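Local coordinates for protein lasso peptide isopeptidase AtxE2 (Asticcacaulis excentricus, PDB 5TXE) that hydrolyses the isopeptide bond of the lasso peptides astexin-2 and astexin-3, recognising their threaded loop structure and converting them to linear peptides, at residues A54-L60 with L350-C354; G117-A122 with R222-I227; H140-L144 with I173-W178; D554-S559 with I575-D581. The protein carries 1 engineered substitution. All blocks are in the same frame, centred on the assembly; numbering follows the deposited sequence.

How the contacts relate
Contacts 1 and 3 are buried, whereas contacts 2 and 4 are only partly so and lie beside the bound peptide. The first three join parts of the N-terminal, sheet-rich region; contact 4 belongs to the hydrolase part, its centre about 43 Å from that of contact 3. Contacts 2 and 3 approach to about 7 Å between nearest atoms, and Arg189 has partners in both. Chemistry follows place: contact 3 packs apolar side chains between two sheets without a hydrogen bond across, contact 1 ties a loop to a strand by two hydrogen bonds and waters, contact 2 adds a cation-pi pair to a backbone bridge, and contact 4 fastens a helix start with a carboxylate.

Contact 1 (A54-L60 with L350-C354); sequences ASETTPL and LLQGC
Leu350 sets CD1 4.1 Å from Ala54 O, where strand 350-357 meets a loop built on a type I beta turn from Ser55 to Thr58. The strand lies at one edge of a four-stranded antiparallel sheet, consistent with a blade of the beta-propeller found in prolyl oligopeptidase relatives. Leu351 turns its carbonyl to the loop, with its O 3.6 Å from Glu56 CA; the Glu56 carboxylate is engaged by Arg321 and Thr305. Gln352 has the largest share of the buried surface. With CG anti to the carbonyl carbon (chi1 -62°) and a bend at chi2, its chain passes along Ser55 O and delivers the amide to Ala54, ahead of the turn. There NE2 donates to Ala54 O at 3.0 Å, from above the carbonyl plane, and also binds Glu366 OE2, two bonds that fix the amide's rotation. With an alanine here, Ala54 O and Glu366 OE2 would probably both lose this shared donor, and Ala54 CB the amide packed against it. Gly353 N donates to Glu56 O at 3.1 Å. The residue's positive phi (68°) and the closeness of its CA to Thr58 O (3.0 Å) suit glycine, since a beta carbon would clash with that oxygen and with Leu60 CD1. Cys354, disulfide-bonded to Cys363, is linked through a water that donates to Glu56 O at 2.8 Å and accepts from Cys354 N at 3.0 Å.

Contact 2 (G117-A122 with R222-I227); sequences GYARNA and RVLEPI
Arg222 brings its guanidinium over one face of the Tyr118 ring: CZ is 4.5 Å from the ring centroid and 25° off the normal, a cation-pi contact. The group stands nearly upright, the planes 79° apart, with NE, buried and without a hydrogen-bond partner in the model, above the ring centre. A guanidinium face is covered by the backbone of Asn121 and Ala122, and NH2 comes within 2.7 Å of Asn121 OD1. Leu224 CD2 touches Tyr118 CD1 at 3.8 Å. Between the two loops, which project beside the bound peptide from sheets that are probably propeller blades, runs a single beta bridge, Tyr118 with Leu224, in which Ala119 N donates to Val223 O at 3.0 Å and Glu225 N to Gly117 O at 2.9 Å. A water extends it, accepting from Arg120 N and donating to Val223 O. Ala119 CB packs on Val223 CG1 and Ile227 CG1, next to Phe192 of helix 190-202. Glu225 folds back along its own loop (chi2 -64°), and OE1 accepts from Ile227 N at 2.7 Å. Further out, Tyr118 OH is held by Glu211 O, while Asn121, near the astexin-3-binding Trp116, donates from ND2 to the backbone of the bound peptide.

Contact 3 (H140-L144 with I173-W178); sequences HLAYL and IEDVQW
Leu144 and Ala142 point from strand 140-147 toward Ile173, Val176 and Trp178, which face them from strand 173-178. The strands belong to two different four-stranded antiparallel sheets, consistent with successive blades of the beta-propeller known in this family. Their segment axes run nearly antiparallel at 167° and come no closer than 7.0 Å; no hydrogen bond spans them, so the joint is one of side chains filling the space between sheets.

Among the aliphatic contacts, Leu144 does most. Its CG lies anti to the carbonyl carbon (chi1 -54°), which brings both methyls to strand 173-178: CD2 meets Ile173 CG2 at 3.8 Å, the side chains crossing at a slant, and reaches Val176 CG1 at 4.4 Å, while CD1 lies 3.5 Å from Glu174 O.

The aromatic contact is made by the indole of Trp178. Ala142 CB comes up obliquely to 3.7 Å from Trp178 NE1, and His140 CB approaches at a slant to 4.0 Å from CZ2 of the same ring. Leu184 of strand 183-188 touches both Ala142 and Trp178, closing in on this cluster.

Several polar groups at the joint have partners. Asp175 OD1 accepts a weak bond from Val176 N and forms a salt bridge with Arg133, and Glu174 pairs with Arg189. Trp178 NE1 donates to Arg133 O, a residue whose backbone also pairs with Ala142, so strand 133-134 ties both sides together. At the indole edge, near the ring plane, the backbone carbon Leu141 C sits 3.9 Å from Trp178 CZ2.

Contact 4 (D554-S559 with I575-D581); sequences DSFTAS and IETDQAD
The carboxylate of Asp581 is met from above its plane by Ser555 N, which donates to OD1 at 3.1 Å along a nearly straight bond (171°). Asp554 CB sits 3.4 Å from the same oxygen, and Ser555 OG makes at most a weak, unsettled approach to it. The other oxygen, OD2, takes a bond from Ser590 OG. The second flat group, the Asp554 carboxylate, caps the helix that begins at Ser555: its OD1 accepts from Thr557 OG1 on the syn side at 2.8 Å and from Thr557 N above the plane at 2.9 Å. Asp554 is thus the N-cap, while Asp581 takes a further N-H of the first turn from the loop. Asp554 OD2 and Asp581 OD2 lie 4.7 Å apart, like charges whose repulsion the N-H groups of the helix start would probably ease. With an alanine in place of Asp581, Ser555 N would probably be left without this acceptor and Ser590 OG without this partner.

At the other end Thr577 CG2 lies 3.6 Å from Ala558 O, and Ser559 OG makes a weak bond to Thr577 O. Ala558 and Ile575 pack against the bound peptide beside Asn562, which binds astexin-3. Helix 555-560 follows strand 545-548 of the alpha/beta-hydrolase sheet. The loop 575-581, leaving helix 563-570, wraps back along helix 555-560 toward helix 591-594, where Asp581 packs on Val592 and Val593.

Contact 1 (A54-L60 with L350-C354)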
loop_
_atom_site.group_PDB
_atom_site.type_symbol
_atom_site.label_atom_id
_atom_site.label_comp_id
_atom_site.label_asym_id
_atom_site.label_seq_id
_atom_site.Cartn_x
_atom_site.Cartn_y
_atom_site.Cartn_z
ATOM N N ALA A 54 3.749 0.765 -3.641
ATOM C CA ALA A 54 3.965 1.508 -4.853
ATOM C C ALA A 54 3.743 0.627 -6.054
ATOM O O ALA A 54 4.032 -0.551 -6.018
ATOM C CB ALA A 54 5.379 2.008 -4.885
ATOM N N SER A 55 3.257 1.222 -7.128
ATOM C CA SER A 55 3.065 0.465 -8.353
ATOM C C SER A 55 3.582 1.265 -9.561
ATOM O O SER A 55 4.318 2.274 -9.426
ATOM C CB SER A 55 1.575 0.110 -8.490
ATOM O OG SER A 55 0.830 1.300 -8.709
ATOM N N GLU A 56 3.171 0.855 -10.754
ATOM C CA GLU A 56 3.714 1.438 -11.995
ATOM C C GLU A 56 3.628 2.919 -12.135
ATOM O O GLU A 56 4.541 3.522 -12.650
ATOM C CB GLU A 56 3.047 0.820 -13.241
ATOM C CG GLU A 56 3.440 -0.605 -13.532
ATOM C CD GLU A 56 2.472 -1.586 -12.911
ATOM O OE1 GLU A 56 1.992 -1.344 -11.761
ATOM O OE2 GLU A 56 2.166 -2.594 -13.585
ATOM N N THR A 57 2.547 3.512 -11.677
ATOM C CA THR A 57 2.344 4.941 -11.820
ATOM C C THR A 57 2.659 5.743 -10.575
ATOM O O THR A 57 2.324 6.922 -10.486
ATOM C CB THR A 57 0.873 5.244 -12.218
ATOM O OG1 THR A 57 0.024 4.811 -11.181
ATOM C CG2 THR A 57 0.455 4.443 -13.441
ATOM N N THR A 58 3.275 5.129 -9.581
ATOM C CA THR A 58 3.613 5.883 -8.367
ATOM C C THR A 58 4.686 6.896 -8.719
ATOM O O THR A 58 5.796 6.508 -9.137
ATOM C CB THR A 58 4.134 4.939 -7.269
ATOM O OG1 THR A 58 3.094 4.033 -6.861
ATOM C CG2 THR A 58 4.618 5.767 -6.074
ATOM N N PRO A 59 4.416 8.186 -8.534
ATOM C CA PRO A 59 5.378 9.195 -9.052
ATOM C C PRO A 59 6.579 9.479 -8.140
ATOM O O PRO A 59 6.792 10.618 -7.712
ATOM C CB PRO A 59 4.518 10.440 -9.171
ATOM C CG PRO A 59 3.498 10.287 -8.049
ATOM C CD PRO A 59 3.228 8.811 -7.927
ATOM N N LEU A 60 7.357 8.456 -7.862
ATOM C CA LEU A 60 8.342 8.507 -6.773
ATOM C C LEU A 60 9.723 9.051 -7.173
ATOM O O LEU A 60 10.630 9.161 -6.314
ATOM C CB LEU A 60 8.478 7.131 -6.077
ATOM C CG LEU A 60 8.577 5.891 -6.921
ATOM C CD1 LEU A 60 9.850 5.957 -7.748
ATOM C CD2 LEU A 60 8.593 4.629 -6.054
ATOM N N LEU A 350 8.447 -5.679 -9.368
ATOM C CA LEU A 350 7.735 -4.510 -9.763
ATOM C C LEU A 350 8.709 -3.496 -10.311
ATOM O O LEU A 350 9.840 -3.405 -9.843
ATOM C CB LEU A 350 7.033 -3.887 -8.544
ATOM C CG LEU A 350 6.019 -4.744 -7.804
ATOM C CD1 LEU A 350 5.675 -4.247 -6.386
ATOM C CD2 LEU A 350 4.778 -4.797 -8.668
ATOM N N LEU A 351 8.238 -2.725 -11.282
ATOM C CA LEU A 351 8.916 -1.517 -11.729
ATOM C C LEU A 351 7.975 -0.382 -11.482
ATOM O O LEU A 351 6.846 -0.413 -11.937
ATOM C CB LEU A 351 9.214 -1.551 -13.214
ATOM C CG LEU A 351 10.167 -2.591 -13.709
ATOM C CD1 LEU A 351 10.220 -2.466 -15.229
ATOM C CD2 LEU A 351 11.543 -2.400 -13.123
ATOM N N GLN A 352 8.449 0.637 -10.779
ATOM C CA GLN A 352 7.596 1.678 -10.279
ATOM C C GLN A 352 8.123 3.041 -10.689
ATOM O O GLN A 352 9.329 3.299 -10.621
ATOM C CB GLN A 352 7.597 1.570 -8.746
ATOM C CG GLN A 352 7.051 0.248 -8.239
ATOM C CD GLN A 352 7.730 -0.223 -6.968
ATOM O OE1 GLN A 352 8.925 -0.022 -6.767
ATOM N NE2 GLN A 352 6.991 -0.923 -6.140
ATOM N N GLY A 353 7.231 3.932 -11.064
ATOM C CA GLY A 353 7.604 5.328 -11.283
ATOM C C GLY A 353 8.502 5.620 -12.475
ATOM O O GLY A 353 9.093 6.718 -12.572
ATOM N N CYS A 354 8.620 4.644 -13.361
ATOM C CA CYS A 354 9.569 4.711 -14.457
ATOM C C CYS A 354 9.381 5.961 -15.311
ATOM O O CYS A 354 8.262 6.359 -15.626
ATOM C CB CYS A 354 9.408 3.519 -15.370
ATOM S SG CYS A 354 9.711 1.855 -14.704
HETATM O O HOH W 1 6.768 2.439 -14.022
HETATM O O HOH W 2 5.348 5.918 -14.550
#

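Contact 2 (G117-A122 with R222-I227)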
loop_
_atom_site.group_PDB
_atom_site.type_symbol
_atom_site.label_atom_id
_atom_site.label_comp_id
_atom_site.label_asym_id
_atom_site.label_seq_id
_atom_site.Cartn_x
_atom_site.Cartn_y
_atom_site.Cartn_z
ATOM N N GLY A 117 -17.522 12.024 0.940
ATOM C CA GLY A 117 -18.082 13.344 1.160
ATOM C C GLY A 117 -17.415 14.172 2.235
ATOM O O GLY A 117 -17.804 15.351 2.457
ATOM N N TYR A 118 -16.372 13.623 2.855
ATOM C CA TYR A 118 -15.509 14.397 3.723
ATOM C C TYR A 118 -14.377 15.036 2.914
ATOM O O TYR A 118 -13.798 14.417 2.019
ATOM C CB TYR A 118 -14.895 13.520 4.829
ATOM C CG TYR A 118 -15.945 12.907 5.720
ATOM C CD1 TYR A 118 -16.850 13.709 6.425
ATOM C CD2 TYR A 118 -16.060 11.542 5.840
ATOM C CE1 TYR A 118 -17.815 13.170 7.233
ATOM C CE2 TYR A 118 -17.012 10.997 6.678
ATOM C CZ TYR A 118 -17.911 11.821 7.359
ATOM O OH TYR A 118 -18.912 11.312 8.180
ATOM N N ALA A 119 -14.016 16.254 3.282
ATOM C CA ALA A 119 -12.893 16.936 2.633
ATOM C C ALA A 119 -11.525 16.298 2.920
ATOM O O ALA A 119 -10.591 16.381 2.112
ATOM C CB ALA A 119 -12.880 18.404 3.025
ATOM N N ARG A 120 -11.423 15.615 4.051
ATOM C CA ARG A 120 -10.225 14.909 4.389
ATOM C C ARG A 120 -10.521 13.687 5.241
ATOM O O ARG A 120 -10.843 13.829 6.365
ATOM C CB ARG A 120 -9.312 15.818 5.186
ATOM C CG ARG A 120 -7.961 15.177 5.411
ATOM C CD ARG A 120 -6.929 16.185 5.806
ATOM N NE ARG A 120 -7.025 16.430 7.237
ATOM C CZ ARG A 120 -6.408 17.445 7.845
ATOM N NH1 ARG A 120 -5.667 18.311 7.137
ATOM N NH2 ARG A 120 -6.535 17.598 9.160
ATOM N N ASN A 121 -10.412 12.486 4.690
ATOM C CA ASN A 121 -10.741 11.287 5.423
ATOM C C ASN A 121 -9.637 11.067 6.478
ATOM O O ASN A 121 -8.584 11.672 6.398
ATOM C CB ASN A 121 -10.835 10.110 4.432
ATOM C CG ASN A 121 -11.546 8.873 5.004
ATOM O OD1 ASN A 121 -12.381 8.973 5.913
ATOM N ND2 ASN A 121 -11.199 7.687 4.467
ATOM N N ALA A 122 -9.854 10.192 7.445
ATOM C CA ALA A 122 -8.741 9.831 8.311
ATOM C C ALA A 122 -7.562 9.280 7.457
ATOM O O ALA A 122 -7.783 8.595 6.496
ATOM C CB ALA A 122 -9.178 8.807 9.333
ATOM N N ARG A 222 -16.405 16.362 11.208
ATOM C CA ARG A 222 -15.447 16.568 10.129
ATOM C C ARG A 222 -15.979 17.621 9.166
ATOM O O ARG A 222 -17.199 17.865 9.081
ATOM C CB ARG A 222 -15.248 15.249 9.375
ATOM C CG ARG A 222 -14.887 14.150 10.330
ATOM C CD ARG A 222 -13.732 13.158 10.110
ATOM N NE ARG A 222 -13.942 12.153 9.072
ATOM C CZ ARG A 222 -13.391 10.922 9.004
ATOM N NH1 ARG A 222 -12.638 10.371 9.966
ATOM N NH2 ARG A 222 -13.654 10.187 7.928
ATOM N N VAL A 223 -15.074 18.193 8.400
ATOM C CA VAL A 223 -15.411 19.129 7.378
ATOM C C VAL A 223 -15.947 18.350 6.187
ATOM O O VAL A 223 -15.292 17.423 5.683
ATOM C CB VAL A 223 -14.152 19.883 6.898
ATOM C CG1 VAL A 223 -14.466 20.749 5.693
ATOM C CG2 VAL A 223 -13.526 20.705 8.045
ATOM N N LEU A 224 -17.105 18.763 5.700
ATOM C CA LEU A 224 -17.735 18.177 4.491
ATOM C C LEU A 224 -17.261 18.881 3.221
ATOM O O LEU A 224 -17.103 20.097 3.197
ATOM C CB LEU A 224 -19.248 18.341 4.577
ATOM C CG LEU A 224 -19.858 17.688 5.830
ATOM C CD1 LEU A 224 -21.358 18.036 5.961
ATOM C CD2 LEU A 224 -19.648 16.173 5.804
ATOM N N GLU A 225 -17.121 18.122 2.148
ATOM C CA GLU A 225 -17.108 18.702 0.801
ATOM C C GLU A 225 -18.387 19.525 0.572
ATOM O O GLU A 225 -19.401 19.214 1.165
ATOM C CB GLU A 225 -17.015 17.560 -0.203
ATOM C CG GLU A 225 -15.633 16.935 -0.280
ATOM C CD GLU A 225 -14.587 17.930 -0.780
ATOM O OE1 GLU A 225 -14.947 19.016 -1.316
ATOM O OE2 GLU A 225 -13.388 17.627 -0.663
ATOM N N PRO A 226 -18.406 20.545 -0.293
ATOM C CA PRO A 226 -17.317 20.875 -1.222
ATOM C C PRO A 226 -16.394 21.875 -0.565
ATOM O O PRO A 226 -16.856 22.819 0.072
ATOM C CB PRO A 226 -18.064 21.563 -2.385
ATOM C CG PRO A 226 -19.208 22.279 -1.699
ATOM C CD PRO A 226 -19.594 21.415 -0.489
ATOM N N ILE A 227 -15.108 21.682 -0.728
ATOM C CA ILE A 227 -14.154 22.681 -0.312
ATOM C C ILE A 227 -13.258 22.910 -1.529
ATOM O O ILE A 227 -12.648 21.977 -2.028
ATOM C CB ILE A 227 -13.234 22.156 0.811
ATOM C CG1 ILE A 227 -13.991 21.923 2.103
ATOM C CG2 ILE A 227 -12.077 23.116 1.062
ATOM C CD1 ILE A 227 -14.637 23.147 2.737
HETATM O O HOH W 3 -12.923 16.237 6.358
#

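Contact 3 (H140-L144 with I173-W178)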
loop_
_atom_site.group_PDB
_atom_site.type_symbol
_atom_site.label_atom_id
_atom_site.label_comp_id
_atom_site.label_asym_id
_atom_site.label_seq_id
_atom_site.Cartn_x
_atom_site.Cartn_y
_atom_site.Cartn_z
ATOM N N HIS A 140 17.457 23.640 -9.541
ATOM C CA HIS A 140 16.799 23.584 -8.244
ATOM C C HIS A 140 15.630 22.616 -8.290
ATOM O O HIS A 140 15.117 22.315 -9.371
ATOM C CB HIS A 140 16.268 24.939 -7.864
ATOM C CG HIS A 140 17.345 25.928 -7.617
ATOM N ND1 HIS A 140 17.947 26.644 -8.634
ATOM C CD2 HIS A 140 17.979 26.279 -6.472
ATOM C CE1 HIS A 140 18.886 27.415 -8.117
ATOM N NE2 HIS A 140 18.922 27.216 -6.808
ATOM N N LEU A 141 15.271 22.120 -7.114
ATOM C CA LEU A 141 14.143 21.306 -6.909
ATOM C C LEU A 141 13.173 22.078 -6.056
ATOM O O LEU A 141 13.571 22.834 -5.196
ATOM C CB LEU A 141 14.564 20.027 -6.190
ATOM C CG LEU A 141 15.555 19.080 -6.835
ATOM C CD1 LEU A 141 15.784 17.852 -5.958
ATOM C CD2 LEU A 141 15.010 18.619 -8.163
ATOM N N ALA A 142 11.884 21.875 -6.305
ATOM C CA ALA A 142 10.813 22.280 -5.389
ATOM C C ALA A 142 9.987 21.025 -5.038
ATOM O O ALA A 142 9.787 20.156 -5.888
ATOM C CB ALA A 142 9.918 23.296 -6.018
ATOM N N TYR A 143 9.530 20.945 -3.788
ATOM C CA TYR A 143 8.869 19.740 -3.287
ATOM C C TYR A 143 8.205 20.097 -1.992
ATOM O O TYR A 143 8.554 21.104 -1.347
ATOM C CB TYR A 143 9.866 18.604 -3.077
ATOM C CG TYR A 143 11.022 18.956 -2.165
ATOM C CD1 TYR A 143 12.126 19.602 -2.665
ATOM C CD2 TYR A 143 11.010 18.659 -0.791
ATOM C CE1 TYR A 143 13.189 19.955 -1.852
ATOM C CE2 TYR A 143 12.071 19.041 0.036
ATOM C CZ TYR A 143 13.151 19.694 -0.510
ATOM O OH TYR A 143 14.224 20.094 0.223
ATOM N N LEU A 144 7.213 19.300 -1.619
ATOM C CA LEU A 144 6.535 19.451 -0.336
ATOM C C LEU A 144 7.318 18.804 0.814
ATOM O O LEU A 144 7.980 17.791 0.624
ATOM C CB LEU A 144 5.158 18.782 -0.390
ATOM C CG LEU A 144 4.249 19.233 -1.535
ATOM C CD1 LEU A 144 2.950 18.457 -1.449
ATOM C CD2 LEU A 144 4.009 20.718 -1.460
ATOM N N ILE A 173 0.268 23.222 1.960
ATOM C CA ILE A 173 0.365 23.294 0.521
ATOM C C ILE A 173 0.165 21.869 0.018
ATOM O O ILE A 173 0.781 20.937 0.549
ATOM C CB ILE A 173 1.731 23.759 0.056
ATOM C CG1 ILE A 173 2.124 25.112 0.668
ATOM C CG2 ILE A 173 1.761 23.826 -1.474
ATOM C CD1 ILE A 173 0.998 26.117 0.699
ATOM N N GLU A 174 -0.607 21.711 -1.054
ATOM C CA GLU A 174 -0.942 20.371 -1.600
ATOM C C GLU A 174 -0.205 20.004 -2.857
ATOM O O GLU A 174 -0.121 18.840 -3.172
ATOM C CB GLU A 174 -2.457 20.242 -1.818
ATOM C CG GLU A 174 -3.174 20.217 -0.467
ATOM C CD GLU A 174 -4.694 20.259 -0.520
ATOM O OE1 GLU A 174 -5.290 20.013 -1.610
ATOM O OE2 GLU A 174 -5.306 20.522 0.552
ATOM N N ASP A 175 0.334 21.001 -3.585
ATOM C CA ASP A 175 1.084 20.731 -4.805
ATOM C C ASP A 175 1.793 22.009 -5.250
ATOM O O ASP A 175 1.435 23.105 -4.843
ATOM C CB ASP A 175 0.142 20.301 -5.949
ATOM C CG ASP A 175 0.818 19.381 -6.970
ATOM O OD1 ASP A 175 2.056 19.118 -6.932
ATOM O OD2 ASP A 175 0.104 18.943 -7.881
ATOM N N VAL A 176 2.752 21.821 -6.136
ATOM C CA VAL A 176 3.583 22.898 -6.626
ATOM C C VAL A 176 4.216 22.512 -7.990
ATOM O O VAL A 176 4.511 21.337 -8.226
ATOM C CB VAL A 176 4.685 23.192 -5.577
ATOM C CG1 VAL A 176 5.604 21.976 -5.399
ATOM C CG2 VAL A 176 5.481 24.428 -5.975
ATOM N N GLN A 177 4.386 23.489 -8.871
ATOM C CA GLN A 177 5.175 23.348 -10.107
ATOM C C GLN A 177 5.915 24.675 -10.375
ATOM O O GLN A 177 5.470 25.742 -9.938
ATOM C CB GLN A 177 4.297 23.129 -11.345
ATOM C CG GLN A 177 3.553 21.836 -11.389
ATOM C CD GLN A 177 4.353 20.613 -11.872
ATOM O OE1 GLN A 177 5.464 20.696 -12.489
ATOM N NE2 GLN A 177 3.759 19.433 -11.592
ATOM N N TRP A 178 6.997 24.585 -11.152
ATOM C CA TRP A 178 7.690 25.751 -11.670
ATOM C C TRP A 178 6.953 26.290 -12.894
ATOM O O TRP A 178 6.606 25.524 -13.778
ATOM C CB TRP A 178 9.091 25.349 -12.080
ATOM C CG TRP A 178 9.933 24.836 -10.967
ATOM C CD1 TRP A 178 10.096 23.526 -10.559
ATOM C CD2 TRP A 178 10.771 25.616 -10.125
ATOM N NE1 TRP A 178 10.994 23.469 -9.526
ATOM C CE2 TRP A 178 11.409 24.736 -9.235
ATOM C CE3 TRP A 178 11.068 26.985 -10.058
ATOM C CZ2 TRP A 178 12.300 25.173 -8.282
ATOM C CZ3 TRP A 178 11.938 27.424 -9.103
ATOM C CH2 TRP A 178 12.559 26.513 -8.226
#

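Contact 4 (D554-S559 with I575-D581)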
loop_
_atom_site.group_PDB
_atom_site.type_symbol
_atom_site.label_atom_id
_atom_site.label_comp_id
_atom_site.label_asym_id
_atom_site.label_seq_id
_atom_site.Cartn_x
_atom_site.Cartn_y
_atom_site.Cartn_z
ATOM N N ASP A 554 -17.995 -6.554 12.202
ATOM C CA ASP A 554 -19.272 -6.682 12.933
ATOM C C ASP A 554 -20.063 -5.424 12.779
ATOM O O ASP A 554 -19.522 -4.432 12.251
ATOM C CB ASP A 554 -19.079 -7.106 14.410
ATOM C CG ASP A 554 -18.396 -6.034 15.322
ATOM O OD1 ASP A 554 -17.934 -4.966 14.840
ATOM O OD2 ASP A 554 -18.288 -6.306 16.566
ATOM N N SER A 555 -21.340 -5.449 13.162
ATOM C CA SER A 555 -22.185 -4.265 13.004
ATOM C C SER A 555 -21.688 -3.116 13.848
ATOM O O SER A 555 -21.780 -1.954 13.432
ATOM C CB SER A 555 -23.676 -4.510 13.337
ATOM O OG SER A 555 -23.787 -4.964 14.661
ATOM N N PHE A 556 -21.146 -3.420 15.022
ATOM C CA PHE A 556 -20.701 -2.354 15.880
ATOM C C PHE A 556 -19.646 -1.517 15.154
ATOM O O PHE A 556 -19.754 -0.287 15.011
ATOM C CB PHE A 556 -20.141 -2.897 17.152
ATOM C CG PHE A 556 -19.596 -1.808 18.036
ATOM C CD1 PHE A 556 -20.432 -0.962 18.676
ATOM C CD2 PHE A 556 -18.246 -1.635 18.190
ATOM C CE1 PHE A 556 -19.947 0.051 19.487
ATOM C CE2 PHE A 556 -17.740 -0.619 18.980
ATOM C CZ PHE A 556 -18.608 0.234 19.664
ATOM N N THR A 557 -18.665 -2.205 14.612
ATOM C CA THR A 557 -17.593 -1.509 13.919
ATOM C C THR A 557 -18.091 -0.856 12.629
ATOM O O THR A 557 -17.783 0.300 12.349
ATOM C CB THR A 557 -16.397 -2.458 13.620
ATOM O OG1 THR A 557 -15.902 -3.040 14.831
ATOM C CG2 THR A 557 -15.316 -1.737 12.987
ATOM N N ALA A 558 -18.887 -1.577 11.845
ATOM C CA ALA A 558 -19.241 -1.117 10.498
ATOM C C ALA A 558 -20.390 -0.107 10.465
ATOM O O ALA A 558 -20.498 0.721 9.544
ATOM C CB ALA A 558 -19.586 -2.327 9.673
ATOM N N SER A 559 -21.305 -0.211 11.422
ATOM C CA SER A 559 -22.479 0.653 11.454
ATOM C C SER A 559 -22.217 1.705 12.541
ATOM O O SER A 559 -22.040 2.883 12.234
ATOM C CB SER A 559 -23.736 -0.133 11.779
ATOM O OG SER A 559 -24.804 0.751 12.049
ATOM N N ILE A 575 -22.016 -4.354 2.320
ATOM C CA ILE A 575 -21.844 -4.498 3.764
ATOM C C ILE A 575 -23.184 -4.170 4.412
ATOM O O ILE A 575 -23.629 -3.019 4.342
ATOM C CB ILE A 575 -20.759 -3.561 4.300
ATOM C CG1 ILE A 575 -19.449 -3.670 3.473
ATOM C CG2 ILE A 575 -20.493 -3.845 5.776
ATOM C CD1 ILE A 575 -18.750 -4.980 3.614
ATOM N N GLU A 576 -23.797 -5.128 5.110
ATOM C CA GLU A 576 -25.172 -4.924 5.591
ATOM C C GLU A 576 -25.253 -4.142 6.918
ATOM O O GLU A 576 -25.614 -4.664 7.966
ATOM C CB GLU A 576 -25.904 -6.266 5.711
ATOM C CG GLU A 576 -25.941 -7.107 4.432
ATOM C CD GLU A 576 -26.602 -6.457 3.217
ATOM O OE1 GLU A 576 -27.378 -5.488 3.349
ATOM O OE2 GLU A 576 -26.337 -6.944 2.091
ATOM N N THR A 577 -24.965 -2.860 6.848
ATOM C CA THR A 577 -24.944 -2.004 8.031
ATOM C C THR A 577 -26.338 -1.657 8.571
ATOM O O THR A 577 -26.477 -1.163 9.683
ATOM C CB THR A 577 -24.228 -0.734 7.726
ATOM O OG1 THR A 577 -24.820 -0.125 6.567
ATOM C CG2 THR A 577 -22.751 -1.047 7.440
ATOM N N ASP A 578 -27.374 -1.992 7.828
ATOM C CA ASP A 578 -28.740 -1.905 8.360
ATOM C C ASP A 578 -29.163 -3.153 9.178
ATOM O O ASP A 578 -30.213 -3.158 9.783
ATOM C CB ASP A 578 -29.738 -1.647 7.250
ATOM C CG ASP A 578 -29.691 -2.721 6.121
ATOM O OD1 ASP A 578 -28.737 -3.543 6.028
ATOM O OD2 ASP A 578 -30.625 -2.705 5.290
ATOM N N GLN A 579 -28.345 -4.205 9.194
ATOM C CA GLN A 579 -28.581 -5.319 10.136
ATOM C C GLN A 579 -27.791 -5.085 11.442
ATOM O O GLN A 579 -26.603 -4.717 11.431
ATOM C CB GLN A 579 -28.189 -6.657 9.499
ATOM C CG GLN A 579 -29.086 -7.134 8.353
ATOM C CD GLN A 579 -28.559 -8.433 7.764
ATOM O OE1 GLN A 579 -28.026 -9.296 8.475
ATOM N NE2 GLN A 579 -28.620 -8.540 6.457
ATOM N N ALA A 580 -28.476 -5.310 12.553
ATOM C CA ALA A 580 -27.869 -5.420 13.854
ATOM C C ALA A 580 -26.955 -6.655 13.900
ATOM O O ALA A 580 -26.915 -7.478 12.963
ATOM C CB ALA A 580 -28.957 -5.528 14.925
ATOM N N ASP A 581 -26.235 -6.799 15.000
ATOM C CA ASP A 581 -25.199 -7.788 15.017
ATOM C C ASP A 581 -25.656 -9.221 15.017
ATOM O O ASP A 581 -24.848 -10.111 14.721
ATOM C CB ASP A 581 -24.277 -7.637 16.212
ATOM C CG ASP A 581 -22.871 -8.109 15.885
ATOM O OD1 ASP A 581 -22.401 -7.951 14.688
ATOM O OD2 ASP A 581 -22.294 -8.707 16.786
#